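Local structure of teichoic acid biosynthesis protein F (Staphylococcus epidermidis, 3L7I) at residues 530-535 with 601-606; 537-542 with 575-580; 565-570 with 594-599. The protein belongs to a teichoic acid biosynthesis family, with a chain built here around two Rossmann-like parallel sheets consistent with a GT-B architecture. All blocks are in the same frame, centred on the assembly; numbering follows the deposited sequence.

In the fold
The three contacts lie on the same side of the chain's centre, around one edge of the second parallel sheet, where strands 600-602, 577-581 and 539-543 lie side by side. Contact 2 pairs the inner two of these strands, while contact 1 engages the end of strand 600-602 and the turn that follows, and contact 3 the loop that leads into it. The centres of contacts 1 and 3 each lie about 11 Å from that of contact 2 and about 15 Å from each other. I579 stitches the group together: its N is 2.8 Å from F599 O of contact 3 and its O is 3.1 Å from I601 N of contact 1, both probable hydrogen bonds. L534 CD2 packs 4.0 Å from V578 CG1.

Contact 1: 530-535 with 601-606; sequences THLNLP and IDVSNY
The Schellman motif that closes helix 522-531 faces the end of edge strand 600-602, with H531, L532 and L534 meeting Y606, V603 and I601. No hydrogen bond crosses between the segments, and the contact is made by side-chain carbons. L532 lies at its middle. One of its two methyls, CD2, does the touching: L532 CD2 is 3.8 Å from V603 CG2, and it approaches Y606 CD2 obliquely to the ring, the two side chains crossing at about a right angle. Farther out, H531 and Y606 meet rim to rim, H531 CD2 standing 3.6 Å from Y606 CE2. The ring planes are inclined at 57° and neither covers the other's face, so this is an edge contact and not a stack. With CG anti to the backbone N in each (chi1 179° in H531, -168° in Y606), the two rings meet at their rims. The phenol oxygen is engaged outside the contact, in a hydrogen bond with E611. On the other flank, L534 reaches over with CD2, which lies 3.8 Å from I601 CG1.

The receiving segment is shaped by two local turns. D602 OD1 accepts from S604 N at 2.9 Å and from S604 OG at 2.7 Å; the hydroxyl comes to the syn lone pair, and the backbone bond makes an Asx turn. A type I turn from V603 to Y606 follows and carries the tyrosine back toward the helix. L612 of helix 609-614 touches L532, V603 and Y606 alike. N533, with positive phi, redirects the chain toward strand 539-543: a Schellman helix end leading into the first strand of a Rossmann-like alpha/beta sheet.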
ATOM      1  N   THR A 530     -54.213  34.063   8.838  1.00 80.88           N
ATOM      2  CA  THR A 530     -54.464  33.758  10.246  1.00 82.32           C
ATOM      3  C   THR A 530     -53.329  32.933  10.845  1.00 81.48           C
ATOM      4  O   THR A 530     -53.129  32.942  12.064  1.00 81.80           O
ATOM      5  CB  THR A 530     -55.855  33.111  10.512  1.00 86.08           C
ATOM      6  OG1 THR A 530     -55.925  31.839   9.874  1.00 87.57           O
ATOM      7  CG2 THR A 530     -56.978  34.012   9.999  1.00 87.18           C
ATOM      8  N   HIS A 531     -52.576  32.247   9.987  1.00 80.55           N
ATOM      9  CA  HIS A 531     -51.391  31.541  10.438  1.00 79.70           C
ATOM     10  C   HIS A 531     -50.357  32.530  10.980  1.00 77.12           C
ATOM     11  O   HIS A 531     -49.762  32.287  12.028  1.00 78.84           O
ATOM     12  CB  HIS A 531     -50.801  30.696   9.317  1.00 79.51           C
ATOM     13  CG  HIS A 531     -49.563  29.949   9.715  1.00 81.78           C
ATOM     14  ND1 HIS A 531     -49.586  28.884  10.593  1.00 86.05           N
ATOM     15  CD2 HIS A 531     -48.266  30.119   9.357  1.00 78.48           C
ATOM     16  CE1 HIS A 531     -48.355  28.430  10.757  1.00 82.20           C
ATOM     17  NE2 HIS A 531     -47.537  29.159  10.019  1.00 77.75           N
ATOM     18  N   LEU A 532     -50.161  33.649  10.279  1.00 75.10           N
ATOM     19  CA  LEU A 532     -49.293  34.730  10.767  1.00 72.88           C
ATOM     20  C   LEU A 532     -49.906  35.622  11.875  1.00 73.29           C
ATOM     21  O   LEU A 532     -49.248  36.550  12.359  1.00 71.64           O
ATOM     22  CB  LEU A 532     -48.825  35.606   9.606  1.00 70.81           C
ATOM     23  CG  LEU A 532     -47.961  34.916   8.546  1.00 70.02           C
ATOM     24  CD1 LEU A 532     -47.974  35.680   7.227  1.00 68.87           C
ATOM     25  CD2 LEU A 532     -46.534  34.695   9.029  1.00 68.83           C
ATOM     26  N   ASN A 533     -51.150  35.335  12.268  1.00 75.66           N
ATOM     27  CA  ASN A 533     -51.866  36.095  13.302  1.00 76.49           C
ATOM     28  C   ASN A 533     -52.029  37.569  12.988  1.00 74.96           C
ATOM     29  O   ASN A 533     -51.942  38.430  13.862  1.00 74.37           O
ATOM     30  CB  ASN A 533     -51.211  35.911  14.664  1.00 76.50           C
ATOM     31  CG  ASN A 533     -50.985  34.450  14.995  1.00 79.87           C
ATOM     32  OD1 ASN A 533     -51.932  33.712  15.310  1.00 83.79           O
ATOM     33  ND2 ASN A 533     -49.722  34.012  14.911  1.00 80.44           N
ATOM     34  N   LEU A 534     -52.280  37.844  11.720  1.00 74.51           N
ATOM     35  CA  LEU A 534     -52.404  39.204  11.243  1.00 73.24           C
ATOM     36  C   LEU A 534     -53.786  39.792  11.548  1.00 75.20           C
ATOM     37  O   LEU A 534     -54.810  39.147  11.320  1.00 77.63           O
ATOM     38  CB  LEU A 534     -52.128  39.237   9.741  1.00 72.30           C
ATOM     39  CG  LEU A 534     -50.719  38.775   9.372  1.00 70.40           C
ATOM     40  CD1 LEU A 534     -50.506  38.756   7.870  1.00 69.76           C
ATOM     41  CD2 LEU A 534     -49.734  39.698  10.023  1.00 68.42           C
ATOM     42  N   PRO A 535     -53.812  41.017  12.087  1.00 85.10           N
ATOM     43  CA  PRO A 535     -55.005  41.861  12.180  1.00 85.54           C
ATOM     44  C   PRO A 535     -55.890  41.784  10.930  1.00 86.08           C
ATOM     45  O   PRO A 535     -55.394  41.518   9.838  1.00 84.88           O
ATOM     46  CB  PRO A 535     -54.406  43.256  12.310  1.00 82.57           C
ATOM     47  CG  PRO A 535     -53.146  43.020  13.090  1.00 81.95           C
ATOM     48  CD  PRO A 535     -52.654  41.633  12.753  1.00 83.30           C
ATOM     49  N   ILE A 601     -44.182  42.374  11.968  1.00 60.84           N
ATOM     50  CA  ILE A 601     -44.067  40.952  12.274  1.00 61.21           C
ATOM     51  C   ILE A 601     -42.822  40.405  11.602  1.00 60.40           C
ATOM     52  O   ILE A 601     -42.597  40.667  10.419  1.00 59.23           O
ATOM     53  CB  ILE A 601     -45.247  40.156  11.671  1.00 61.09           C
ATOM     54  CG1 ILE A 601     -46.522  41.015  11.581  1.00 61.39           C
ATOM     55  CG2 ILE A 601     -45.435  38.847  12.396  1.00 62.28           C
ATOM     56  CD1 ILE A 601     -46.990  41.597  12.888  1.00 62.91           C
ATOM     57  N   ASP A 602     -42.022  39.633  12.322  1.00 61.26           N
ATOM     58  CA  ASP A 602     -40.837  39.049  11.705  1.00 60.84           C
ATOM     59  C   ASP A 602     -41.233  37.798  10.973  1.00 60.61           C
ATOM     60  O   ASP A 602     -41.833  36.889  11.551  1.00 61.63           O
ATOM     61  CB  ASP A 602     -39.769  38.718  12.733  1.00 62.20           C
ATOM     62  CG  ASP A 602     -38.475  38.304  12.087  1.00 62.01           C
ATOM     63  OD1 ASP A 602     -38.524  37.917  10.909  1.00 60.99           O
ATOM     64  OD2 ASP A 602     -37.412  38.375  12.739  1.00 63.10           O
ATOM     65  N   VAL A 603     -40.904  37.742   9.694  1.00 59.53           N
ATOM     66  CA  VAL A 603     -41.411  36.675   8.866  1.00 59.43           C
ATOM     67  C   VAL A 603     -40.267  35.984   8.116  1.00 59.41           C
ATOM     68  O   VAL A 603     -40.468  35.364   7.067  1.00 59.16           O
ATOM     69  CB  VAL A 603     -42.471  37.246   7.922  1.00 58.49           C
ATOM     70  CG1 VAL A 603     -41.827  37.974   6.753  1.00 57.39           C
ATOM     71  CG2 VAL A 603     -43.406  36.171   7.449  1.00 58.96           C
ATOM     72  N   SER A 604     -39.067  36.070   8.700  1.00 60.00           N
ATOM     73  CA  SER A 604     -37.816  35.666   8.050  1.00 60.20           C
ATOM     74  C   SER A 604     -37.657  34.164   7.982  1.00 61.38           C
ATOM     75  O   SER A 604     -36.937  33.653   7.131  1.00 61.59           O
ATOM     76  CB  SER A 604     -36.617  36.227   8.808  1.00 60.91           C
ATOM     77  OG  SER A 604     -36.720  37.625   8.972  1.00 60.20           O
ATOM     78  N   ASN A 605     -38.320  33.460   8.886  1.00 62.42           N
ATOM     79  CA  ASN A 605     -38.267  32.009   8.890  1.00 63.90           C
ATOM     80  C   ASN A 605     -39.398  31.314   8.147  1.00 63.84           C
ATOM     81  O   ASN A 605     -39.394  30.095   8.027  1.00 65.25           O
ATOM     82  CB  ASN A 605     -38.197  31.494  10.321  1.00 65.68           C
ATOM     83  CG  ASN A 605     -36.910  31.879  10.996  1.00 66.41           C
ATOM     84  OD1 ASN A 605     -35.822  31.772  10.399  1.00 66.62           O
ATOM     85  ND2 ASN A 605     -37.012  32.343  12.245  1.00 67.13           N
ATOM     86  N   TYR A 606     -40.361  32.075   7.645  1.00 62.50           N
ATOM     87  CA  TYR A 606     -41.551  31.481   7.046  1.00 62.73           C
ATOM     88  C   TYR A 606     -41.168  30.543   5.894  1.00 63.25           C
ATOM     89  O   TYR A 606     -40.373  30.914   5.046  1.00 62.48           O
ATOM     90  CB  TYR A 606     -42.492  32.593   6.583  1.00 61.32           C
ATOM     91  CG  TYR A 606     -43.869  32.125   6.197  1.00 61.86           C
ATOM     92  CD1 TYR A 606     -44.228  31.977   4.861  1.00 61.55           C
ATOM     93  CD2 TYR A 606     -44.813  31.832   7.171  1.00 62.98           C
ATOM     94  CE1 TYR A 606     -45.494  31.541   4.506  1.00 62.37           C
ATOM     95  CE2 TYR A 606     -46.078  31.389   6.832  1.00 63.81           C
ATOM     96  CZ  TYR A 606     -46.417  31.246   5.500  1.00 63.51           C
ATOM     97  OH  TYR A 606     -47.680  30.804   5.178  1.00 64.64           O
TER

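Contact 2: 537-542 with 575-580; sequences DKKVIM and DDYVIL
K539 O is gripped from the neighbouring strand by one hydrogen bond, from V578 N at 2.8 Å with an N-H...O angle of 157°, and by a CA-H...O contact from Y577 CA. The pattern recurs along the pair. I541 N is 2.9 Å from V578 O, which also receives the CA-H of V540, while I541 O accepts from L580 N. At the start of the ladder K539 N is bound 2.9 Å from D576 O. These bonds join strands 539-542 and 577-580 in parallel.

On the face bearing Y577, I541 CG1 lies anti to the carbonyl carbon (chi1 -65°), which carries CD1 over the phenol ring, 4.0 Å from the ring centroid and 28° off its normal, a CH-pi contact. Its other branch, CG2, is 3.9 Å from I579 CG1. On the opposite face V540 divides its methyls: CG2 lies 3.9 Å from V578 CG1, and CG1 reaches diagonally to L580 CD1. K538 folds back over the D575 and D576 backbone to bring NZ to G574 O, with a further weak bond to Y577 O. The ammonium thus binds carbonyl oxygens at the strand entrance; beyond it the inward-facing N-H and C=O groups pair across the strands, and the outward-facing ones of V540, M542 and I579 bond to D617, C618, I620, F599 and I601.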
ATOM      1  N   ASP A 537     -58.492  44.151   9.661  1.00119.21           N
ATOM      2  CA  ASP A 537     -58.859  45.328   8.880  1.00119.40           C
ATOM      3  C   ASP A 537     -57.674  45.905   8.115  1.00116.65           C
ATOM      4  O   ASP A 537     -57.836  46.754   7.236  1.00117.40           O
ATOM      5  CB  ASP A 537     -59.406  46.399   9.815  1.00119.99           C
ATOM      6  CG  ASP A 537     -58.429  46.745  10.934  1.00117.40           C
ATOM      7  OD1 ASP A 537     -58.038  45.822  11.695  1.00117.23           O
ATOM      8  OD2 ASP A 537     -58.055  47.938  11.049  1.00116.10           O
ATOM      9  N   LYS A 538     -56.481  45.427   8.456  1.00 76.03           N
ATOM     10  CA  LYS A 538     -55.239  46.074   8.069  1.00 73.28           C
ATOM     11  C   LYS A 538     -54.634  45.498   6.779  1.00 72.51           C
ATOM     12  O   LYS A 538     -54.661  44.292   6.542  1.00 73.13           O
ATOM     13  CB  LYS A 538     -54.263  46.051   9.263  1.00 71.42           C
ATOM     14  CG  LYS A 538     -54.336  47.323  10.157  1.00 70.98           C
ATOM     15  CD  LYS A 538     -54.546  47.056  11.679  1.00 71.55           C
ATOM     16  CE  LYS A 538     -53.822  48.076  12.601  1.00 69.88           C
ATOM     17  NZ  LYS A 538     -52.286  47.873  12.646  1.00 67.49           N
ATOM     18  N   LYS A 539     -54.138  46.392   5.933  1.00 71.40           N
ATOM     19  CA  LYS A 539     -53.466  46.008   4.705  1.00 70.61           C
ATOM     20  C   LYS A 539     -52.001  45.677   4.997  1.00 68.21           C
ATOM     21  O   LYS A 539     -51.511  45.878   6.110  1.00 67.19           O
ATOM     22  CB  LYS A 539     -53.591  47.106   3.650  1.00 70.86           C
ATOM     23  CG  LYS A 539     -54.962  47.141   2.957  1.00 73.62           C
ATOM     24  CD  LYS A 539     -54.952  47.959   1.654  1.00 74.05           C
ATOM     25  CE  LYS A 539     -54.902  49.472   1.929  1.00 73.71           C
ATOM     26  NZ  LYS A 539     -54.406  50.263   0.751  1.00 73.52           N
ATOM     27  N   VAL A 540     -51.290  45.165   4.006  1.00 67.50           N
ATOM     28  CA  VAL A 540     -50.041  44.477   4.313  1.00 65.86           C
ATOM     29  C   VAL A 540     -48.845  44.874   3.446  1.00 64.38           C
ATOM     30  O   VAL A 540     -48.816  44.595   2.243  1.00 64.75           O
ATOM     31  CB  VAL A 540     -50.244  42.958   4.220  1.00 66.75           C
ATOM     32  CG1 VAL A 540     -48.907  42.228   4.275  1.00 65.27           C
ATOM     33  CG2 VAL A 540     -51.174  42.494   5.308  1.00 68.20           C
ATOM     34  N   ILE A 541     -47.857  45.512   4.074  1.00 62.90           N
ATOM     35  CA  ILE A 541     -46.594  45.815   3.406  1.00 61.70           C
ATOM     36  C   ILE A 541     -45.569  44.705   3.704  1.00 60.94           C
ATOM     37  O   ILE A 541     -45.488  44.199   4.842  1.00 60.83           O
ATOM     38  CB  ILE A 541     -46.043  47.192   3.867  1.00 60.84           C
ATOM     39  CG1 ILE A 541     -46.965  48.317   3.425  1.00 61.74           C
ATOM     40  CG2 ILE A 541     -44.693  47.469   3.284  1.00 59.90           C
ATOM     41  CD1 ILE A 541     -46.768  49.575   4.229  1.00 61.22           C
ATOM     42  N   MET A 542     -44.816  44.305   2.680  1.00 60.66           N
ATOM     43  CA  MET A 542     -43.686  43.392   2.879  1.00 60.03           C
ATOM     44  C   MET A 542     -42.372  44.072   2.568  1.00 59.16           C
ATOM     45  O   MET A 542     -42.251  44.768   1.567  1.00 59.24           O
ATOM     46  CB  MET A 542     -43.793  42.140   2.020  1.00 60.66           C
ATOM     47  CG  MET A 542     -43.288  40.911   2.756  1.00 60.67           C
ATOM     48  SD  MET A 542     -42.479  39.678   1.725  1.00 60.84           S
ATOM     49  CE  MET A 542     -43.055  40.194   0.122  1.00 61.27           C
ATOM     50  N   ASP A 575     -52.041  52.219  11.701  1.00 70.91           N
ATOM     51  CA  ASP A 575     -53.477  52.039  11.873  1.00 72.47           C
ATOM     52  C   ASP A 575     -54.102  51.519  10.593  1.00 71.55           C
ATOM     53  O   ASP A 575     -55.222  51.021  10.601  1.00 72.55           O
ATOM     54  CB  ASP A 575     -54.170  53.342  12.306  1.00 77.26           C
ATOM     55  CG  ASP A 575     -53.905  53.709  13.775  1.00 80.49           C
ATOM     56  OD1 ASP A 575     -53.697  52.797  14.616  1.00 78.54           O
ATOM     57  OD2 ASP A 575     -53.924  54.925  14.087  1.00 85.76           O
ATOM     58  N   ASP A 576     -53.383  51.637   9.488  1.00 70.79           N
ATOM     59  CA  ASP A 576     -53.891  51.160   8.210  1.00 69.48           C
ATOM     60  C   ASP A 576     -53.162  49.891   7.768  1.00 66.93           C
ATOM     61  O   ASP A 576     -53.715  49.071   7.037  1.00 66.56           O
ATOM     62  CB  ASP A 576     -53.750  52.241   7.128  1.00 72.27           C
ATOM     63  CG  ASP A 576     -54.641  53.460   7.383  1.00 77.86           C
ATOM     64  OD1 ASP A 576     -55.849  53.271   7.663  1.00 79.38           O
ATOM     65  OD2 ASP A 576     -54.134  54.609   7.278  1.00 81.27           O
ATOM     66  N   TYR A 577     -51.925  49.736   8.232  1.00 65.72           N
ATOM     67  CA  TYR A 577     -51.028  48.698   7.734  1.00 63.75           C
ATOM     68  C   TYR A 577     -50.401  47.808   8.793  1.00 63.29           C
ATOM     69  O   TYR A 577     -50.264  48.156   9.969  1.00 64.26           O
ATOM     70  CB  TYR A 577     -49.879  49.325   6.949  1.00 62.74           C
ATOM     71  CG  TYR A 577     -50.270  49.932   5.634  1.00 62.94           C
ATOM     72  CD1 TYR A 577     -50.280  49.167   4.473  1.00 61.95           C
ATOM     73  CD2 TYR A 577     -50.617  51.281   5.545  1.00 64.42           C
ATOM     74  CE1 TYR A 577     -50.637  49.728   3.263  1.00 62.42           C
ATOM     75  CE2 TYR A 577     -50.972  51.850   4.346  1.00 65.95           C
ATOM     76  CZ  TYR A 577     -50.981  51.072   3.202  1.00 64.45           C
ATOM     77  OH  TYR A 577     -51.336  51.636   1.992  1.00 67.63           O
ATOM     78  N   VAL A 578     -49.980  46.647   8.337  1.00 62.00           N
ATOM     79  CA  VAL A 578     -49.072  45.847   9.109  1.00 61.47           C
ATOM     80  C   VAL A 578     -47.871  45.576   8.189  1.00 59.91           C
ATOM     81  O   VAL A 578     -48.040  45.439   6.971  1.00 59.24           O
ATOM     82  CB  VAL A 578     -49.788  44.598   9.581  1.00 61.99           C
ATOM     83  CG1 VAL A 578     -49.506  43.432   8.649  1.00 60.87           C
ATOM     84  CG2 VAL A 578     -49.387  44.300  10.982  1.00 62.78           C
ATOM     85  N   ILE A 579     -46.657  45.548   8.722  1.00 59.57           N
ATOM     86  CA  ILE A 579     -45.498  45.355   7.838  1.00 58.39           C
ATOM     87  C   ILE A 579     -44.729  44.039   8.077  1.00 57.92           C
ATOM     88  O   ILE A 579     -44.318  43.747   9.211  1.00 58.55           O
ATOM     89  CB  ILE A 579     -44.544  46.567   7.897  1.00 58.58           C
ATOM     90  CG1 ILE A 579     -43.449  46.436   6.857  1.00 57.64           C
ATOM     91  CG2 ILE A 579     -43.945  46.745   9.290  1.00 59.49           C
ATOM     92  CD1 ILE A 579     -42.477  47.622   6.927  1.00 58.16           C
ATOM     93  N   LEU A 580     -44.558  43.234   7.026  1.00 57.11           N
ATOM     94  CA  LEU A 580     -43.825  41.966   7.170  1.00 56.94           C
ATOM     95  C   LEU A 580     -42.343  42.149   6.876  1.00 56.54           C
ATOM     96  O   LEU A 580     -41.978  42.568   5.770  1.00 55.97           O
ATOM     97  CB  LEU A 580     -44.401  40.886   6.257  1.00 56.70           C
ATOM     98  CG  LEU A 580     -45.914  40.699   6.314  1.00 57.31           C
ATOM     99  CD1 LEU A 580     -46.384  39.515   5.494  1.00 57.43           C
ATOM    100  CD2 LEU A 580     -46.327  40.552   7.761  1.00 58.33           C
TER

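Contact 3: 565-570 with 594-599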
ATOM      1  N   ASP A 565     -36.806  52.881   9.500  1.00 65.64           N
ATOM      2  CA  ASP A 565     -37.447  53.600  10.620  1.00 67.16           C
ATOM      3  C   ASP A 565     -38.831  53.054  11.087  1.00 66.43           C
ATOM      4  O   ASP A 565     -39.865  53.658  10.794  1.00 66.61           O
ATOM      5  CB  ASP A 565     -37.543  55.103  10.319  1.00 68.81           C
ATOM      6  CG  ASP A 565     -37.581  55.949  11.585  1.00 71.20           C
ATOM      7  OD1 ASP A 565     -37.266  57.163  11.513  1.00 73.13           O
ATOM      8  OD2 ASP A 565     -37.910  55.384  12.661  1.00 71.37           O
ATOM      9  N   LEU A 566     -38.851  51.932  11.815  1.00 65.90           N
ATOM     10  CA  LEU A 566     -40.108  51.375  12.322  1.00 65.56           C
ATOM     11  C   LEU A 566     -40.970  52.377  13.109  1.00 67.34           C
ATOM     12  O   LEU A 566     -42.177  52.473  12.890  1.00 67.16           O
ATOM     13  CB  LEU A 566     -39.859  50.118  13.155  1.00 65.37           C
ATOM     14  CG  LEU A 566     -39.299  48.984  12.308  1.00 63.68           C
ATOM     15  CD1 LEU A 566     -39.041  47.784  13.193  1.00 63.93           C
ATOM     16  CD2 LEU A 566     -40.220  48.631  11.123  1.00 62.04           C
ATOM     17  N   ASP A 567     -40.358  53.122  14.019  1.00 69.33           N
ATOM     18  CA  ASP A 567     -41.080  54.168  14.724  1.00 71.39           C
ATOM     19  C   ASP A 567     -41.864  55.082  13.803  1.00 71.43           C
ATOM     20  O   ASP A 567     -43.051  55.327  14.034  1.00 72.11           O
ATOM     21  CB  ASP A 567     -40.141  55.006  15.568  1.00 73.75           C
ATOM     22  CG  ASP A 567     -40.143  54.578  17.002  1.00 75.22           C
ATOM     23  OD1 ASP A 567     -41.245  54.186  17.500  1.00 75.30           O
ATOM     24  OD2 ASP A 567     -39.053  54.634  17.627  1.00 76.52           O
ATOM     25  N   ASN A 568     -41.202  55.607  12.774  1.00 71.02           N
ATOM     26  CA  ASN A 568     -41.884  56.527  11.881  1.00 71.42           C
ATOM     27  C   ASN A 568     -43.025  55.776  11.240  1.00 69.74           C
ATOM     28  O   ASN A 568     -44.177  56.236  11.255  1.00 70.63           O
ATOM     29  CB  ASN A 568     -40.965  57.089  10.800  1.00 71.30           C
ATOM     30  CG  ASN A 568     -41.579  58.276  10.090  1.00 72.60           C
ATOM     31  OD1 ASN A 568     -41.941  59.257  10.733  1.00 74.90           O
ATOM     32  ND2 ASN A 568     -41.717  58.191   8.766  1.00 71.42           N
ATOM     33  N   LEU A 569     -42.687  54.615  10.685  1.00 67.58           N
ATOM     34  CA  LEU A 569     -43.642  53.767  10.012  1.00 66.04           C
ATOM     35  C   LEU A 569     -44.836  53.494  10.929  1.00 66.80           C
ATOM     36  O   LEU A 569     -45.990  53.628  10.528  1.00 67.03           O
ATOM     37  CB  LEU A 569     -42.948  52.468   9.580  1.00 64.07           C
ATOM     38  CG  LEU A 569     -42.324  52.435   8.187  1.00 62.95           C
ATOM     39  CD1 LEU A 569     -41.824  51.069   7.893  1.00 61.34           C
ATOM     40  CD2 LEU A 569     -43.355  52.771   7.146  1.00 62.80           C
ATOM     41  N   TYR A 570     -44.547  53.125  12.168  1.00 67.48           N
ATOM     42  CA  TYR A 570     -45.582  52.838  13.150  1.00 68.54           C
ATOM     43  C   TYR A 570     -46.494  54.046  13.365  1.00 70.60           C
ATOM     44  O   TYR A 570     -47.704  53.906  13.381  1.00 71.08           O
ATOM     45  CB  TYR A 570     -44.907  52.414  14.456  1.00 69.37           C
ATOM     46  CG  TYR A 570     -45.787  51.825  15.533  1.00 70.44           C
ATOM     47  CD1 TYR A 570     -46.968  51.127  15.240  1.00 69.89           C
ATOM     48  CD2 TYR A 570     -45.414  51.935  16.848  1.00 72.25           C
ATOM     49  CE1 TYR A 570     -47.743  50.585  16.258  1.00 71.18           C
ATOM     50  CE2 TYR A 570     -46.176  51.408  17.848  1.00 73.50           C
ATOM     51  CZ  TYR A 570     -47.327  50.731  17.562  1.00 72.97           C
ATOM     52  OH  TYR A 570     -48.021  50.216  18.640  1.00 74.60           O
ATOM     53  N   SER A 594     -39.822  44.427  20.147  1.00 72.52           N
ATOM     54  CA  SER A 594     -40.664  44.850  21.259  1.00 74.50           C
ATOM     55  C   SER A 594     -41.073  46.302  21.085  1.00 74.64           C
ATOM     56  O   SER A 594     -40.238  47.155  20.818  1.00 74.69           O
ATOM     57  CB  SER A 594     -39.900  44.711  22.556  1.00 77.14           C
ATOM     58  OG  SER A 594     -38.906  43.716  22.411  1.00 76.92           O
ATOM     59  N   GLY A 595     -42.356  46.588  21.242  1.00 75.00           N
ATOM     60  CA  GLY A 595     -42.873  47.915  20.985  1.00 75.26           C
ATOM     61  C   GLY A 595     -43.651  47.974  19.681  1.00 73.05           C
ATOM     62  O   GLY A 595     -44.338  48.956  19.411  1.00 73.37           O
ATOM     63  N   TYR A 596     -43.549  46.925  18.869  1.00 71.08           N
ATOM     64  CA  TYR A 596     -44.168  46.920  17.554  1.00 69.10           C
ATOM     65  C   TYR A 596     -45.062  45.707  17.357  1.00 68.51           C
ATOM     66  O   TYR A 596     -45.410  45.361  16.217  1.00 66.85           O
ATOM     67  CB  TYR A 596     -43.103  46.967  16.450  1.00 67.32           C
ATOM     68  CG  TYR A 596     -42.143  48.144  16.552  1.00 68.08           C
ATOM     69  CD1 TYR A 596     -42.615  49.457  16.549  1.00 69.01           C
ATOM     70  CD2 TYR A 596     -40.767  47.945  16.642  1.00 68.16           C
ATOM     71  CE1 TYR A 596     -41.761  50.527  16.643  1.00 70.02           C
ATOM     72  CE2 TYR A 596     -39.895  49.028  16.727  1.00 69.16           C
ATOM     73  CZ  TYR A 596     -40.407  50.315  16.731  1.00 70.10           C
ATOM     74  OH  TYR A 596     -39.556  51.394  16.814  1.00 71.40           O
ATOM     75  N   GLU A 597     -45.452  45.066  18.458  1.00 70.14           N
ATOM     76  CA  GLU A 597     -46.328  43.902  18.345  1.00 70.02           C
ATOM     77  C   GLU A 597     -47.604  44.222  17.559  1.00 69.50           C
ATOM     78  O   GLU A 597     -48.244  45.243  17.794  1.00 70.51           O
ATOM     79  CB  GLU A 597     -46.625  43.214  19.700  1.00 72.30           C
ATOM     80  CG  GLU A 597     -46.347  43.998  20.977  1.00 74.55           C
ATOM     81  CD  GLU A 597     -44.869  44.013  21.365  1.00 74.76           C
ATOM     82  OE1 GLU A 597     -44.515  43.805  22.556  1.00 76.93           O
ATOM     83  OE2 GLU A 597     -44.055  44.243  20.453  1.00 72.94           O
ATOM     84  N   ASN A 598     -47.944  43.359  16.604  1.00 68.16           N
ATOM     85  CA  ASN A 598     -49.154  43.545  15.785  1.00 67.86           C
ATOM     86  C   ASN A 598     -48.984  44.619  14.727  1.00 66.57           C
ATOM     87  O   ASN A 598     -49.928  44.930  13.993  1.00 66.49           O
ATOM     88  CB  ASN A 598     -50.368  43.890  16.652  1.00 70.07           C
ATOM     89  CG  ASN A 598     -50.778  42.748  17.554  1.00 71.62           C
ATOM     90  OD1 ASN A 598     -50.800  41.589  17.133  1.00 71.04           O
ATOM     91  ND2 ASN A 598     -51.112  43.066  18.802  1.00 73.89           N
ATOM     92  N   PHE A 599     -47.791  45.209  14.674  1.00 65.89           N
ATOM     93  CA  PHE A 599     -47.491  46.154  13.611  1.00 64.78           C
ATOM     94  C   PHE A 599     -46.445  45.612  12.662  1.00 62.98           C
ATOM     95  O   PHE A 599     -46.711  45.463  11.482  1.00 61.86           O
ATOM     96  CB  PHE A 599     -47.067  47.530  14.136  1.00 65.84           C
ATOM     97  CG  PHE A 599     -46.567  48.436  13.044  1.00 64.89           C
ATOM     98  CD1 PHE A 599     -47.341  48.659  11.915  1.00 64.26           C
ATOM     99  CD2 PHE A 599     -45.315  49.013  13.116  1.00 64.85           C
ATOM    100  CE1 PHE A 599     -46.887  49.454  10.902  1.00 63.63           C
ATOM    101  CE2 PHE A 599     -44.859  49.804  12.106  1.00 64.23           C
ATOM    102  CZ  PHE A 599     -45.645  50.033  10.996  1.00 63.62           C
TER
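Three aromatic rings, Y570 from helix 566-573 and Y596 and F599 from the loop before strand 600-602, form the first shell. Y596 turns its edge toward the face of Y570 in an offset T-shaped pair, the centroids 5.7 Å apart and the planes at 85°. The planes of F599 and Y570 are 23° apart but so far slid that the rings barely overlap, Y570 CD1 lying over the F599 face, 3.4 Å from F599 CD2. CG is anti to the backbone N in both (chi1 -169° in Y570), which brings the two rings together. L566 CB lies over one face of Y596, offset toward its rim, 3.9 Å from the ring centroid, a CH-pi contact. L569 CB meets the F599 ring edge, 3.9 Å from F599 CZ.

D565 is the helix N-cap, accepting a weak bond from N568 N through OD2, while its OD1 bonds with the Y671 hydroxyl. F599 N bonds to Y596 O at 2.8 Å, which closes a turn and helps to bring both rings against the helix. L569 and F599 also touch I579. Helix 566-573 thus lies between helix 670-677 and the loop leading into edge strand 600-602, packed on strand 577-581.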